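Local coordinates for NikO protein (Streptomyces tendae, PDB 4FQD), which is an enolpyruvyl transferase essential in nikkomycin biosynthesis, related to MurA, which transfers enolpyruvyl from phosphoenolpyruvate to UDP-N-acetylglucosamine, at residues 13-19 against 451-457; 371-375 against 414-418. The protein carries 4 engineered substitutions. All coordinates share one frame; numbering follows the deposited sequence.

Contact 1: residues 13-19 against 451-457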
# COMPACT_ATOMS: atom_id res chain seq x y z
N GLU A 13 28.94 12.03 -25.99
CA GLU A 13 27.50 11.98 -25.87
C GLU A 13 26.99 13.15 -25.02
O GLU A 13 27.59 13.48 -24.00
CB GLU A 13 27.11 10.63 -25.28
CG GLU A 13 25.68 10.24 -25.46
CD GLU A 13 24.90 10.41 -24.18
OE1 GLU A 13 25.06 9.56 -23.28
OE2 GLU A 13 24.15 11.40 -24.07
N PRO A 14 25.88 13.79 -25.44
CA PRO A 14 25.37 15.01 -24.79
C PRO A 14 25.05 14.85 -23.31
O PRO A 14 24.42 13.88 -22.90
CB PRO A 14 24.09 15.31 -25.58
CG PRO A 14 23.73 14.03 -26.26
CD PRO A 14 25.04 13.40 -26.59
N LEU A 15 25.51 15.82 -22.51
CA LEU A 15 25.29 15.80 -21.07
C LEU A 15 24.52 17.03 -20.62
O LEU A 15 24.42 18.03 -21.34
CB LEU A 15 26.63 15.77 -20.33
CG LEU A 15 27.49 14.52 -20.37
CD1 LEU A 15 28.81 14.78 -19.67
CD2 LEU A 15 26.77 13.36 -19.72
N LEU A 16 23.97 16.95 -19.41
CA LEU A 16 23.45 18.12 -18.72
C LEU A 16 24.38 18.44 -17.56
O LEU A 16 24.61 17.60 -16.69
CB LEU A 16 22.03 17.88 -18.20
CG LEU A 16 20.90 17.86 -19.22
CD1 LEU A 16 19.56 17.70 -18.52
CD2 LEU A 16 20.92 19.12 -20.07
N GLU A 17 24.92 19.65 -17.55
CA GLU A 17 25.81 20.07 -16.48
C GLU A 17 25.04 20.91 -15.47
O GLU A 17 24.70 22.06 -15.74
CB GLU A 17 27.00 20.86 -17.04
CG GLU A 17 28.07 21.18 -16.02
CD GLU A 17 29.30 21.83 -16.64
OE1 GLU A 17 30.00 21.14 -17.41
OE2 GLU A 17 29.55 23.02 -16.37
N ILE A 18 24.77 20.32 -14.31
CA ILE A 18 23.93 20.96 -13.30
C ILE A 18 24.73 21.57 -12.15
O ILE A 18 25.55 20.89 -11.52
CB ILE A 18 22.89 19.97 -12.73
CG1 ILE A 18 22.06 19.36 -13.85
CG2 ILE A 18 22.00 20.67 -11.71
CD1 ILE A 18 22.32 17.89 -14.07
N HIS A 19 24.48 22.84 -11.88
CA HIS A 19 25.05 23.51 -10.71
C HIS A 19 23.93 23.91 -9.76
O HIS A 19 23.38 25.00 -9.86
CB HIS A 19 25.85 24.74 -11.12
CG HIS A 19 27.07 24.43 -11.94
ND1 HIS A 19 27.06 24.43 -13.32
CD2 HIS A 19 28.33 24.11 -11.57
CE1 HIS A 19 28.26 24.13 -13.76
NE2 HIS A 19 29.05 23.93 -12.72
N ASP A 451 20.75 26.70 -12.83
CA ASP A 451 21.98 26.72 -13.60
C ASP A 451 22.21 25.38 -14.28
O ASP A 451 22.93 24.52 -13.76
CB ASP A 451 23.17 27.08 -12.71
CG ASP A 451 24.44 27.35 -13.51
OD1 ASP A 451 24.34 27.54 -14.74
OD2 ASP A 451 25.53 27.38 -12.90
N ILE A 452 21.59 25.20 -15.44
CA ILE A 452 21.72 23.97 -16.21
C ILE A 452 22.34 24.27 -17.57
O ILE A 452 21.86 25.15 -18.30
CB ILE A 452 20.36 23.27 -16.41
CG1 ILE A 452 19.61 23.19 -15.08
CG2 ILE A 452 20.55 21.89 -17.02
CD1 ILE A 452 18.22 22.61 -15.20
N ARG A 453 23.39 23.54 -17.92
CA ARG A 453 24.12 23.79 -19.16
C ARG A 453 24.17 22.56 -20.05
O ARG A 453 24.26 21.43 -19.56
CB ARG A 453 25.54 24.27 -18.84
CG ARG A 453 25.59 25.39 -17.82
CD ARG A 453 27.01 25.65 -17.33
NE ARG A 453 27.03 26.58 -16.21
CZ ARG A 453 28.13 26.96 -15.57
NH1 ARG A 453 29.31 26.48 -15.93
NH2 ARG A 453 28.05 27.81 -14.56
N HIS A 454 24.11 22.77 -21.36
CA HIS A 454 24.22 21.68 -22.32
C HIS A 454 25.67 21.47 -22.74
O HIS A 454 26.27 22.34 -23.38
CB HIS A 454 23.36 21.96 -23.56
CG HIS A 454 21.89 21.90 -23.30
ND1 HIS A 454 21.15 20.74 -23.46
CD2 HIS A 454 21.01 22.85 -22.89
CE1 HIS A 454 19.89 20.98 -23.16
NE2 HIS A 454 19.77 22.25 -22.81
N THR A 455 26.23 20.32 -22.38
CA THR A 455 27.62 20.01 -22.71
C THR A 455 27.73 18.68 -23.44
O THR A 455 26.74 18.16 -23.96
CB THR A 455 28.50 19.96 -21.45
OG1 THR A 455 28.01 18.96 -20.56
CG2 THR A 455 28.51 21.31 -20.75
N THR A 456 28.94 18.13 -23.48
CA THR A 456 29.18 16.84 -24.11
C THR A 456 30.09 15.99 -23.23
O THR A 456 30.86 16.52 -22.43
CB THR A 456 29.80 17.00 -25.51
OG1 THR A 456 29.28 18.18 -26.14
CG2 THR A 456 29.49 15.79 -26.38
N ALA A 457 30.00 14.67 -23.39
CA ALA A 457 30.74 13.71 -22.57
C ALA A 457 32.28 13.87 -22.48
O ALA A 457 32.83 13.79 -21.39
CB ALA A 457 30.37 12.28 -22.96
O HOH W 1 20.98 25.76 -9.85
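The carbonyl oxygen of Arg453 is met by two groups of strand 14-19, a hydrogen bond from Glu17 N and a C-H...O contact from Leu16 CA. Glu17 N lies 2.8 Å from Arg453 O, in the carbonyl plane and with a nearly straight N-H...O angle of 176°. The return bond from Arg453 N to Glu17 O, 2.9 Å, makes this a hydrogen-bonded antiparallel pair, and Leu15 with Thr455 forms another. In this way the C-terminal strand 451-456 is added beside the N-terminal strand 14-19, which has strand 425-429 on its other side, in one of the outer sheets of the inverse barrel. On the face that carries Glu17, His19, Asp451 and Arg453, the Arg453 chain is extended from CG to NE, which carries its guanidinium to Asp451 and His19. Arg453 NE, 3.2 Å from Asp451 OD1, approaches from the syn side but tilted 28° out of the carboxylate plane, and Arg453 NH2 adds a weak bond to Asp451 OD2. His19 CE1 rests over the centre of one guanidinium face, 3.4 Å from Arg453 CZ, but the planes are 40° apart. A long salt bridge joins Glu17 OE2 to Arg453 NH1 at 3.5 Å, while Glu17 OE1 pairs with Arg425. On the opposite face, Leu16 CD2 makes a CH-pi contact over the His454 ring, 4.0 Å from its centroid, and Leu16 and Ile452 both pack against Val442 of helix 441-447.

Contact 2: residues 371-375 against 414-418; sequences FAPEL and VLLLA
Helices 372-378 and 409-419 pack together in the buried interior of the inverse barrel, where helices occupy the middle and sheets lie outside, and Leu375 meets Leu415 and Ala418 there. Leu375 uses one branch for this: its CD2 lies 3.7 Å from Leu415 CD2 and 3.9 Å from Ala418 CB, so a single methyl touches two residues about one helical turn apart. The other branch turns back within its own segment, and Leu375 CD1 sits in the plane of the Phe371 ring, at its edge. Leu415 in turn reaches across with both methyls. Its CD2 approaches Glu374 CB to 3.6 Å and its CD1 comes to 3.7 Å from the same Glu374 CB. The two leucines have the same conformation, each with CG beside the backbone N and anti to the carbonyl carbon (chi1 -72° in both); neither leaves its backbone aimed at the other helix, yet their ends close in on it. Phe371 CB meets Val414 CG1 at 4.1 Å, a looser touch made by the base of the side chain, while the Phe371 side chain also touches Gln344 and Pro345 of helix 344-351. Leu349 of that helix touches Val414 and Ala418 as well. Glu374 contributes mainly its aliphatic root, for the chain bends at the CB-CG bond (chi2 -56°), taking the carboxylate away from Leu415; its OE1 accepts a hydrogen bond from the backbone N of Arg405. The side-chain contacts across the interface are apolar, so its stability probably rests on close fit and burial of hydrocarbon, with the Glu374 carboxylate turned to strand 402-405.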
# COMPACT_ATOMS: atom_id res chain seq x y z
N PHE A 371 15.29 4.93 -11.03
CA PHE A 371 15.81 6.22 -10.59
C PHE A 371 16.47 6.10 -9.22
O PHE A 371 17.31 6.93 -8.85
CB PHE A 371 14.69 7.27 -10.55
CG PHE A 371 13.55 6.90 -9.64
CD1 PHE A 371 12.47 6.18 -10.11
CD2 PHE A 371 13.56 7.28 -8.31
CE1 PHE A 371 11.42 5.84 -9.28
CE2 PHE A 371 12.51 6.95 -7.47
CZ PHE A 371 11.44 6.22 -7.95
N ALA A 372 16.09 5.07 -8.48
CA ALA A 372 16.56 4.87 -7.11
C ALA A 372 18.09 4.76 -6.93
O ALA A 372 18.65 5.42 -6.06
CB ALA A 372 15.85 3.68 -6.45
N PRO A 373 18.77 3.92 -7.74
CA PRO A 373 20.22 3.84 -7.56
C PRO A 373 20.94 5.14 -7.89
O PRO A 373 22.04 5.39 -7.40
CB PRO A 373 20.64 2.75 -8.56
CG PRO A 373 19.40 1.96 -8.80
CD PRO A 373 18.29 2.96 -8.75
N GLU A 374 20.31 5.98 -8.72
CA GLU A 374 20.89 7.26 -9.09
C GLU A 374 20.69 8.29 -7.98
O GLU A 374 21.56 9.12 -7.73
CB GLU A 374 20.31 7.76 -10.41
CG GLU A 374 20.51 6.79 -11.56
CD GLU A 374 21.97 6.45 -11.78
OE1 GLU A 374 22.78 7.38 -11.95
OE2 GLU A 374 22.30 5.24 -11.78
N LEU A 375 19.53 8.24 -7.33
CA LEU A 375 19.26 9.09 -6.18
C LEU A 375 20.18 8.72 -5.02
O LEU A 375 20.51 9.55 -4.18
CB LEU A 375 17.80 8.97 -5.74
CG LEU A 375 16.74 9.61 -6.64
CD1 LEU A 375 15.35 9.37 -6.06
CD2 LEU A 375 17.00 11.10 -6.79
N VAL A 414 13.12 13.68 -12.18
CA VAL A 414 13.32 13.66 -10.74
C VAL A 414 14.80 13.76 -10.36
O VAL A 414 15.15 14.30 -9.31
CB VAL A 414 12.67 12.41 -10.08
CG1 VAL A 414 13.44 11.14 -10.44
CG2 VAL A 414 12.59 12.58 -8.57
N LEU A 415 15.68 13.26 -11.23
CA LEU A 415 17.12 13.37 -11.00
C LEU A 415 17.57 14.81 -11.19
O LEU A 415 18.43 15.31 -10.46
CB LEU A 415 17.89 12.45 -11.94
CG LEU A 415 17.81 10.95 -11.64
CD1 LEU A 415 18.65 10.15 -12.62
CD2 LEU A 415 18.25 10.67 -10.21
N LEU A 416 16.98 15.48 -12.18
CA LEU A 416 17.30 16.87 -12.47
C LEU A 416 16.88 17.78 -11.32
O LEU A 416 17.59 18.72 -10.98
CB LEU A 416 16.63 17.30 -13.77
CG LEU A 416 16.89 18.73 -14.24
CD1 LEU A 416 18.38 19.01 -14.32
CD2 LEU A 416 16.23 18.96 -15.60
N LEU A 417 15.73 17.48 -10.72
CA LEU A 417 15.23 18.26 -9.60
C LEU A 417 16.10 18.05 -8.36
O LEU A 417 16.40 19.00 -7.63
CB LEU A 417 13.78 17.89 -9.28
CG LEU A 417 12.74 18.17 -10.36
CD1 LEU A 417 11.35 17.78 -9.88
CD2 LEU A 417 12.77 19.64 -10.77
N ALA A 418 16.50 16.80 -8.13
CA ALA A 418 17.33 16.46 -6.99
C ALA A 418 18.73 17.05 -7.13
O ALA A 418 19.34 17.47 -6.15
CB ALA A 418 17.41 14.95 -6.82

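Overall arrangement
The centres of the two contacts lie about 16 Å apart, on the same side of the chain's centre. Contact 2 is nested within the long loop that contact 1 closes: the order is 13-19, 371-375, 414-418, 451-457. Helix 409-419 links them, since Leu416 CD1 packs 3.7 Å from Ile452 CD1 and equally far from Ile18 CG1, whereas another side of the same helix packs on helix 372-378. The sheet of contact 1 also includes strand 402-405, which Glu374 and Leu415 touch. Helix 409-419 thus lies between the sheet of contact 1 and helix 372-378, and both chain termini supply strands to that sheet.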